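Local coordinates for protein beta-1,3-glucanosyltransferase (Rhizomucor miehei CAU432, PDB 4WTP) that belongs to glycosyl hydrolase family 17 and folds as a single-chain (beta/alpha)8 barrel, at residues 205-210 with 255-260; 248-253 with 259-264. One frame throughout, in Å; residues are numbered along the deposited sequence. Where two conformers were deposited one is given.

Contact 1. Residues 205-210 with 255-260; sequences SHYDQV and KQRNID. With EDO (1,2-ethanediol), chain B.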
ATOM      1  N   SER A 205      14.474  10.139   4.414  0.53 12.81           N
ATOM      2  CA  SER A 205      14.447  11.006   5.593  0.53 14.11           C
ATOM      3  C   SER A 205      13.141  10.846   6.362  0.53 13.14           C
ATOM      4  O   SER A 205      13.123  10.776   7.599  0.53 14.05           O
ATOM      5  CB  SER A 205      14.664  12.459   5.202  0.53 16.64           C
ATOM      6  OG  SER A 205      16.029  12.665   4.931  0.53 18.58           O
ATOM      7  N   HIS A 206      12.033  10.778   5.637  1.00 12.96           N
ATOM      8  CA  HIS A 206      10.727  10.583   6.266  1.00 12.65           C
ATOM      9  C   HIS A 206      10.659   9.207   6.909  1.00 11.88           C
ATOM     10  O   HIS A 206      10.158   9.084   8.046  1.00 12.57           O
ATOM     11  CB  HIS A 206       9.599  10.769   5.256  1.00 12.85           C
ATOM     12  CG  HIS A 206       9.447  12.169   4.760  1.00 14.76           C
ATOM     13  ND1 HIS A 206      10.052  13.226   5.341  1.00 16.64           N
ATOM     14  CD2 HIS A 206       8.693  12.671   3.719  1.00 15.29           C
ATOM     15  CE1 HIS A 206       9.701  14.354   4.683  1.00 18.25           C
ATOM     16  NE2 HIS A 206       8.880  14.009   3.685  1.00 16.83           N
ATOM     17  N   TYR A 207      11.232   8.190   6.247  1.00 11.70           N
ATOM     18  CA  TYR A 207      11.305   6.866   6.836  1.00 11.37           C
ATOM     19  C   TYR A 207      12.017   6.912   8.183  1.00 11.82           C
ATOM     20  O   TYR A 207      11.562   6.308   9.135  1.00 12.19           O
ATOM     21  CB  TYR A 207      12.020   5.916   5.867  1.00 11.41           C
ATOM     22  CG  TYR A 207      12.241   4.536   6.406  1.00 11.74           C
ATOM     23  CD1 TYR A 207      11.223   3.588   6.327  1.00 11.85           C
ATOM     24  CD2 TYR A 207      13.447   4.186   7.038  1.00 13.53           C
ATOM     25  CE1 TYR A 207      11.388   2.327   6.837  1.00 13.18           C
ATOM     26  CE2 TYR A 207      13.611   2.908   7.567  1.00 15.11           C
ATOM     27  CZ  TYR A 207      12.577   1.975   7.445  1.00 13.75           C
ATOM     28  OH  TYR A 207      12.694   0.695   7.973  1.00 16.66           O
ATOM     29  N   ASP A 208      13.110   7.660   8.254  1.00 11.82           N
ATOM     30  CA  ASP A 208      13.868   7.715   9.510  1.00 13.09           C
ATOM     31  C   ASP A 208      13.059   8.370  10.619  1.00 12.62           C
ATOM     32  O   ASP A 208      13.225   8.010  11.783  1.00 12.68           O
ATOM     33  CB  ASP A 208      15.194   8.442   9.306  1.00 15.03           C
ATOM     34  CG  ASP A 208      16.194   7.619   8.519  1.00 20.52           C
ATOM     35  OD1 ASP A 208      16.014   6.379   8.433  1.00 21.03           O
ATOM     36  OD2 ASP A 208      17.168   8.214   8.029  1.00 25.76           O
ATOM     37  N   GLN A 209      12.188   9.317  10.279  1.00 12.14           N
ATOM     38  CA  GLN A 209      11.287   9.900  11.286  1.00 12.94           C
ATOM     39  C   GLN A 209      10.302   8.859  11.821  1.00 12.64           C
ATOM     40  O   GLN A 209       9.963   8.856  13.001  1.00 13.27           O
ATOM     41  CB  GLN A 209      10.520  11.101  10.726  1.00 15.28           C
ATOM     42  CG  GLN A 209      11.430  12.260  10.358  1.00 18.55           C
ATOM     43  CD  GLN A 209      11.966  12.982  11.582  1.00 21.72           C
ATOM     44  OE1 GLN A 209      11.338  12.980  12.647  1.00 23.80           O
ATOM     45  NE2 GLN A 209      13.134  13.599  11.441  1.00 29.75           N
ATOM     46  N   VAL A 210       9.838   7.958  10.961  1.00 11.65           N
ATOM     47  CA  VAL A 210       8.956   6.901  11.419  1.00 11.30           C
ATOM     48  C   VAL A 210       9.733   5.923  12.296  1.00 11.57           C
ATOM     49  O   VAL A 210       9.220   5.456  13.323  1.00 12.13           O
ATOM     50  CB  VAL A 210       8.235   6.185  10.269  1.00 10.55           C
ATOM     51  CG1 VAL A 210       7.314   5.085  10.806  1.00 11.91           C
ATOM     52  CG2 VAL A 210       7.420   7.180   9.479  1.00 11.95           C
ATOM     53  N   LYS A 255      16.343  -1.401  -1.132  1.00 10.82           N
ATOM     54  CA  LYS A 255      17.213  -2.578  -1.216  1.00 11.11           C
ATOM     55  C   LYS A 255      18.459  -2.347  -0.355  1.00 12.03           C
ATOM     56  O   LYS A 255      18.861  -3.235   0.409  1.00 13.90           O
ATOM     57  CB  LYS A 255      17.576  -2.863  -2.682  1.00 11.44           C
ATOM     58  CG  LYS A 255      18.370  -4.149  -2.811  1.00 13.55           C
ATOM     59  CD  LYS A 255      18.955  -4.298  -4.196  1.00 14.47           C
ATOM     60  CE  LYS A 255      17.866  -4.502  -5.229  1.00 14.32           C
ATOM     61  NZ  LYS A 255      18.454  -4.880  -6.536  1.00 14.64           N
ATOM     62  N   GLN A 256      19.052  -1.162  -0.445  1.00 11.60           N
ATOM     63  CA  GLN A 256      20.255  -0.848   0.307  1.00 13.78           C
ATOM     64  C   GLN A 256      20.026  -0.956   1.802  1.00 15.21           C
ATOM     65  O   GLN A 256      20.898  -1.400   2.538  1.00 16.67           O
ATOM     66  CB  GLN A 256      20.767   0.561  -0.040  1.00 14.05           C
ATOM     67  CG  GLN A 256      21.366   0.680  -1.435  1.00 14.55           C
ATOM     68  CD  GLN A 256      21.875   2.077  -1.714  1.00 15.28           C
ATOM     69  OE1 GLN A 256      21.368   3.035  -1.146  1.00 16.72           O
ATOM     70  NE2 GLN A 256      22.897   2.199  -2.560  1.00 16.49           N
ATOM     71  N   ARG A 257      18.836  -0.569   2.257  1.00 14.74           N
ATOM     72  CA  ARG A 257      18.540  -0.499   3.684  1.00 16.08           C
ATOM     73  C   ARG A 257      17.673  -1.647   4.175  1.00 15.40           C
ATOM     74  O   ARG A 257      17.266  -1.652   5.331  1.00 18.49           O
ATOM     75  CB  ARG A 257      17.890   0.848   4.012  1.00 18.74           C
ATOM     76  CG  ARG A 257      18.822   2.050   3.794  1.00 24.16           C
ATOM     77  CD  ARG A 257      18.658   3.165   4.817  1.00 30.00           C
ATOM     78  NE  ARG A 257      19.520   2.977   5.986  1.00 40.31           N
ATOM     79  CZ  ARG A 257      19.091   2.755   7.228  1.00 43.00           C
ATOM     80  NH1 ARG A 257      17.789   2.698   7.508  1.00 34.31           N
ATOM     81  NH2 ARG A 257      19.974   2.597   8.209  1.00 51.74           N
ATOM     82  N   ASN A 258      17.393  -2.619   3.303  1.00 14.54           N
ATOM     83  CA  ASN A 258      16.583  -3.763   3.675  1.00 15.13           C
ATOM     84  C   ASN A 258      15.188  -3.370   4.205  1.00 14.24           C
ATOM     85  O   ASN A 258      14.672  -3.929   5.188  1.00 16.41           O
ATOM     86  CB  ASN A 258      17.320  -4.638   4.711  1.00 18.84           C
ATOM     87  CG  ASN A 258      16.852  -6.076   4.683  1.00 24.31           C
ATOM     88  OD1 ASN A 258      16.205  -6.502   3.724  1.00 27.12           O
ATOM     89  ND2 ASN A 258      17.185  -6.842   5.726  1.00 34.47           N
ATOM     90  N   ILE A 259      14.547  -2.423   3.517  1.00 11.81           N
ATOM     91  CA  ILE A 259      13.224  -1.985   3.878  1.00 10.89           C
ATOM     92  C   ILE A 259      12.207  -2.640   2.947  1.00 10.45           C
ATOM     93  O   ILE A 259      12.437  -2.663   1.732  1.00 11.19           O
ATOM     94  CB  ILE A 259      13.141  -0.461   3.739  1.00 10.81           C
ATOM     95  CG1 ILE A 259      14.130   0.227   4.692  1.00 11.76           C
ATOM     96  CG2 ILE A 259      11.723   0.033   3.956  1.00 11.70           C
ATOM     97  CD1 ILE A 259      14.321   1.677   4.362  1.00 13.00           C
ATOM     98  N   ASP A 260      11.109  -3.150   3.507  1.00 10.45           N
ATOM     99  CA  ASP A 260       9.996  -3.710   2.732  1.00 10.09           C
ATOM    100  C   ASP A 260       9.079  -2.582   2.241  1.00  9.52           C
ATOM    101  O   ASP A 260       8.606  -1.770   3.040  1.00 10.12           O
ATOM    102  CB  ASP A 260       9.174  -4.723   3.561  1.00 10.96           C
ATOM    103  CG  ASP A 260       9.952  -5.962   3.978  1.00 13.37           C
ATOM    104  OD1 ASP A 260      10.991  -6.277   3.361  1.00 14.15           O
ATOM    105  OD2 ASP A 260       9.449  -6.617   4.906  1.00 15.47           O
TER
HETATM  106  C1  EDO B 301      15.287  -5.289 -10.051  0.84 18.89           C
HETATM  107  O1  EDO B 301      16.402  -4.651 -10.663  0.84 21.27           O
HETATM  108  C2  EDO B 301      15.800  -6.297  -9.036  0.84 20.68           C
HETATM  109  O2  EDO B 301      16.020  -5.668  -7.766  0.84 16.60           O
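Lys255 NZ holds two partners, donating to O2 of a 1,2-ethanediol molecule at 2.8 Å and hydrogen-bonded as well to the C-terminal oxygen OXT of Cys298. The diol, probably taken up from the crystallisation liquor, also binds Ala296 N. A long amine suits this exposed helix end, where its reach spans to the chain terminus. The contact with residues 205-210 lies in the turn that follows. There Ile259 CD1 sits over one face of the Tyr207 ring, 3.6 Å from its centroid and 15° off the normal, a CH-pi contact shifted toward the rim, with CE2 the nearest ring atom to CD1 at 3.5 Å. Ile259 CG1 lies against Tyr207 OH at 3.6 Å, and Val219 O gives the buried hydroxyl a partner, which suits a tyrosine here. In the (beta/alpha)8 barrel this turn leads from helix 240-256 to the last strand, packing against helix 196-212. Asn258, whose positive phi (57°) is a left-handed conformation asparagine tolerates better than most non-glycine residues, is the C-prime residue of a Schellman motif in which Ile259 N bonds Val254 O, with a weak bond from Asn258 N to Lys255 O. Toward solvent, Arg257 NH1 stands 4.2 Å from Asp208 OD1, the carboxylate and guanidinium planes perpendicular; the pair is no salt bridge and probably attracts only through its charges.

Contact 2. Residues 248-253 with 259-264; sequences HDVLCR and IDLLYF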
ATOM      1  N   HIS A 248      13.203   3.654 -10.033  1.00  8.77           N
ATOM      2  CA  HIS A 248      14.556   3.094  -9.898  1.00  8.95           C
ATOM      3  C   HIS A 248      15.187   3.486  -8.581  1.00  8.44           C
ATOM      4  O   HIS A 248      15.792   2.640  -7.914  1.00  8.70           O
ATOM      5  CB  HIS A 248      15.437   3.589 -11.034  1.00  9.83           C
ATOM      6  CG  HIS A 248      15.037   3.066 -12.397  1.00  9.94           C
ATOM      7  ND1 HIS A 248      15.756   3.313 -13.514  1.00 12.79           N
ATOM      8  CD2 HIS A 248      13.965   2.302 -12.783  1.00 10.35           C
ATOM      9  CE1 HIS A 248      15.155   2.738 -14.562  1.00 13.35           C
ATOM     10  NE2 HIS A 248      14.076   2.096 -14.116  1.00 11.50           N
ATOM     11  N   ASP A 249      15.073   4.757  -8.205  1.00  8.35           N
ATOM     12  CA  ASP A 249      15.753   5.256  -7.009  1.00  8.79           C
ATOM     13  C   ASP A 249      15.165   4.672  -5.746  1.00  8.72           C
ATOM     14  O   ASP A 249      15.907   4.274  -4.853  1.00  9.32           O
ATOM     15  CB  ASP A 249      15.682   6.780  -6.904  1.00  9.85           C
ATOM     16  CG  ASP A 249      16.477   7.492  -7.969  1.00 11.30           C
ATOM     17  OD1 ASP A 249      17.291   6.848  -8.665  1.00 12.63           O
ATOM     18  OD2 ASP A 249      16.294   8.726  -8.094  1.00 12.14           O
ATOM     19  N   VAL A 250      13.846   4.628  -5.659  0.52  8.32           N
ATOM     20  CA  VAL A 250      13.244   4.116  -4.452  0.52  9.14           C
ATOM     21  C   VAL A 250      13.522   2.620  -4.276  0.52  8.41           C
ATOM     22  O   VAL A 250      13.844   2.167  -3.192  0.52  9.14           O
ATOM     23  CB  VAL A 250      11.739   4.412  -4.431  0.52  9.45           C
ATOM     24  CG1 VAL A 250      11.056   3.645  -3.324  0.52 10.02           C
ATOM     25  CG2 VAL A 250      11.487   5.906  -4.252  0.52  9.87           C
ATOM     26  N   LEU A 251      13.427   1.853  -5.363  1.00  7.90           N
ATOM     27  CA  LEU A 251      13.727   0.414  -5.308  1.00  9.01           C
ATOM     28  C   LEU A 251      15.169   0.204  -4.865  1.00  8.83           C
ATOM     29  O   LEU A 251      15.458  -0.699  -4.082  1.00  9.50           O
ATOM     30  CB  LEU A 251      13.459  -0.272  -6.655  1.00  9.53           C
ATOM     31  CG  LEU A 251      11.976  -0.435  -6.996  1.00  8.81           C
ATOM     32  CD1 LEU A 251      11.879  -1.079  -8.354  1.00 10.94           C
ATOM     33  CD2 LEU A 251      11.247  -1.282  -5.965  1.00 10.30           C
ATOM     34  N   CYS A 252      16.075   1.051  -5.356  1.00  8.58           N
ATOM     35  CA  CYS A 252      17.466   0.973  -4.929  1.00  9.54           C
ATOM     36  C   CYS A 252      17.635   1.246  -3.435  1.00  9.74           C
ATOM     37  O   CYS A 252      18.256   0.457  -2.702  1.00 10.25           O
ATOM     38  CB  CYS A 252      18.325   1.940  -5.730  1.00 10.29           C
ATOM     39  SG  CYS A 252      19.998   2.166  -5.094  1.00 12.24           S
ATOM     40  N   ARG A 253      17.096   2.369  -2.968  1.00  9.69           N
ATOM     41  CA  ARG A 253      17.253   2.763  -1.567  1.00 10.48           C
ATOM     42  C   ARG A 253      16.677   1.752  -0.600  1.00  9.69           C
ATOM     43  O   ARG A 253      17.311   1.464   0.417  1.00 11.28           O
ATOM     44  CB  ARG A 253      16.661   4.138  -1.339  1.00 11.99           C
ATOM     45  CG  ARG A 253      17.321   5.294  -2.064  1.00 14.90           C
ATOM     46  CD  ARG A 253      18.838   5.298  -1.945  1.00 18.15           C
ATOM     47  NE  ARG A 253      19.463   6.538  -2.397  1.00 21.72           N
ATOM     48  CZ  ARG A 253      20.773   6.788  -2.329  1.00 22.37           C
ATOM     49  NH1 ARG A 253      21.606   5.882  -1.829  1.00 24.66           N
ATOM     50  NH2 ARG A 253      21.246   7.956  -2.755  1.00 21.94           N
ATOM     51  N   ILE A 259      14.547  -2.423   3.517  1.00 11.81           N
ATOM     52  CA  ILE A 259      13.224  -1.985   3.878  1.00 10.89           C
ATOM     53  C   ILE A 259      12.207  -2.640   2.947  1.00 10.45           C
ATOM     54  O   ILE A 259      12.437  -2.663   1.732  1.00 11.19           O
ATOM     55  CB  ILE A 259      13.141  -0.461   3.739  1.00 10.81           C
ATOM     56  CG1 ILE A 259      14.130   0.227   4.692  1.00 11.76           C
ATOM     57  CG2 ILE A 259      11.723   0.033   3.956  1.00 11.70           C
ATOM     58  CD1 ILE A 259      14.321   1.677   4.362  1.00 13.00           C
ATOM     59  N   ASP A 260      11.109  -3.150   3.507  1.00 10.45           N
ATOM     60  CA  ASP A 260       9.996  -3.710   2.732  1.00 10.09           C
ATOM     61  C   ASP A 260       9.079  -2.582   2.241  1.00  9.52           C
ATOM     62  O   ASP A 260       8.606  -1.770   3.040  1.00 10.12           O
ATOM     63  CB  ASP A 260       9.174  -4.723   3.561  1.00 10.96           C
ATOM     64  CG  ASP A 260       9.952  -5.962   3.978  1.00 13.37           C
ATOM     65  OD1 ASP A 260      10.991  -6.277   3.361  1.00 14.15           O
ATOM     66  OD2 ASP A 260       9.449  -6.617   4.906  1.00 15.47           O
ATOM     67  N   LEU A 261       8.854  -2.563   0.926  1.00  8.99           N
ATOM     68  CA  LEU A 261       8.101  -1.509   0.267  1.00  8.60           C
ATOM     69  C   LEU A 261       6.951  -2.057  -0.579  1.00  8.90           C
ATOM     70  O   LEU A 261       7.163  -2.972  -1.391  1.00  9.86           O
ATOM     71  CB  LEU A 261       9.046  -0.727  -0.661  1.00 10.39           C
ATOM     72  CG  LEU A 261       8.394   0.141  -1.743  1.00 10.27           C
ATOM     73  CD1 LEU A 261       7.696   1.302  -1.078  1.00 11.32           C
ATOM     74  CD2 LEU A 261       9.436   0.604  -2.754  1.00 11.99           C
ATOM     75  N   LEU A 262       5.770  -1.467  -0.424  1.00  8.62           N
ATOM     76  CA  LEU A 262       4.654  -1.710  -1.356  1.00  8.33           C
ATOM     77  C   LEU A 262       4.590  -0.492  -2.275  1.00  8.16           C
ATOM     78  O   LEU A 262       4.270   0.628  -1.816  1.00  9.10           O
ATOM     79  CB  LEU A 262       3.339  -1.846  -0.583  1.00  9.26           C
ATOM     80  CG  LEU A 262       3.306  -3.000   0.421  1.00  9.81           C
ATOM     81  CD1 LEU A 262       1.988  -2.956   1.203  1.00 11.22           C
ATOM     82  CD2 LEU A 262       3.550  -4.349  -0.273  1.00 10.12           C
ATOM     83  N   TYR A 263       4.915  -0.701  -3.543  1.00  8.06           N
ATOM     84  CA  TYR A 263       4.972   0.422  -4.479  1.00  8.49           C
ATOM     85  C   TYR A 263       3.564   0.854  -4.911  1.00  8.08           C
ATOM     86  O   TYR A 263       2.676   0.019  -5.063  1.00  9.44           O
ATOM     87  CB  TYR A 263       5.833   0.042  -5.689  1.00  8.74           C
ATOM     88  CG  TYR A 263       6.168   1.258  -6.519  1.00  9.11           C
ATOM     89  CD1 TYR A 263       7.198   2.129  -6.144  1.00  9.50           C
ATOM     90  CD2 TYR A 263       5.393   1.597  -7.621  1.00  8.91           C
ATOM     91  CE1 TYR A 263       7.454   3.291  -6.849  1.00  8.85           C
ATOM     92  CE2 TYR A 263       5.641   2.763  -8.331  1.00  9.09           C
ATOM     93  CZ  TYR A 263       6.665   3.596  -7.935  1.00  9.24           C
ATOM     94  OH  TYR A 263       6.894   4.786  -8.597  1.00 10.26           O
ATOM     95  N   PHE A 264       3.369   2.155  -5.094  1.00  8.48           N
ATOM     96  CA  PHE A 264       2.062   2.696  -5.509  1.00  8.94           C
ATOM     97  C   PHE A 264       2.171   3.248  -6.931  1.00  9.37           C
ATOM     98  O   PHE A 264       2.881   4.236  -7.125  1.00  9.28           O
ATOM     99  CB  PHE A 264       1.638   3.832  -4.549  1.00  9.68           C
ATOM    100  CG  PHE A 264       0.238   4.300  -4.777  1.00 11.05           C
ATOM    101  CD1 PHE A 264      -0.035   5.329  -5.698  1.00 12.31           C
ATOM    102  CD2 PHE A 264      -0.825   3.664  -4.138  1.00 12.51           C
ATOM    103  CE1 PHE A 264      -1.345   5.734  -5.941  1.00 14.23           C
ATOM    104  CE2 PHE A 264      -2.133   4.068  -4.382  1.00 16.09           C
ATOM    105  CZ  PHE A 264      -2.397   5.097  -5.292  1.00 15.99           C
TER
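Leu261 turns CG anti to its backbone N (chi1 162°), and with chi2 at 69° the CD2 branch continues extended from the main chain toward helix 240-256. Val250 likewise places CG1 opposite its own N (chi1 168°), and the two methyls meet: Val250 CG1 lies 3.5 Å from Leu261 CD2. That is close for two carbons, but Val250 has two deposited conformers, so the tightness is doubtful. From the next position on the helix Leu251 brings CD2, its less extended branch, to 4.1 Å from the same Leu261 CD2. One methyl thus packs against two side chains of successive helical residues, each crossing Leu261 at about a right angle. No polar atom takes part; branched aliphatics suit a wholly buried interface of this kind, filling space without any group that needs a hydrogen bond. Ile221 and Val254 also touch Leu261, while Leu203 lies against Val250. Next to Leu251, Cys252 faces another way and ties the helix to the C-terminal Cys298 by a disulfide. Backbone bonds from Asp260 and Leu262 to Ile221 set residues 259-264 beside strand 219-223, and helix 240-256 packed over them completes the last beta-alpha-beta crossover of the (beta/alpha)8 barrel.

Both contacts involve helix 240-256 and the chain that leaves it, sharing Ile259 and Asp260, with centres about 9 Å apart. Contact 2 is entirely buried and aliphatic, lying in the layer between the helix and the final barrel strand, and its segments are close in sequence. Contact 1 lies farther from the centre of the chain and is partly exposed: an aromatic-aliphatic pair forms its buried half, while an oppositely charged pair too far apart for a salt bridge occupies the solvent side. It joins more distant parts, linking the helix's outgoing turn to the neighbouring helix 196-212. Neither has a hydrogen bond between its two segments; apolar packing makes up contact 2 and the buried Tyr207-Ile259 part of contact 1.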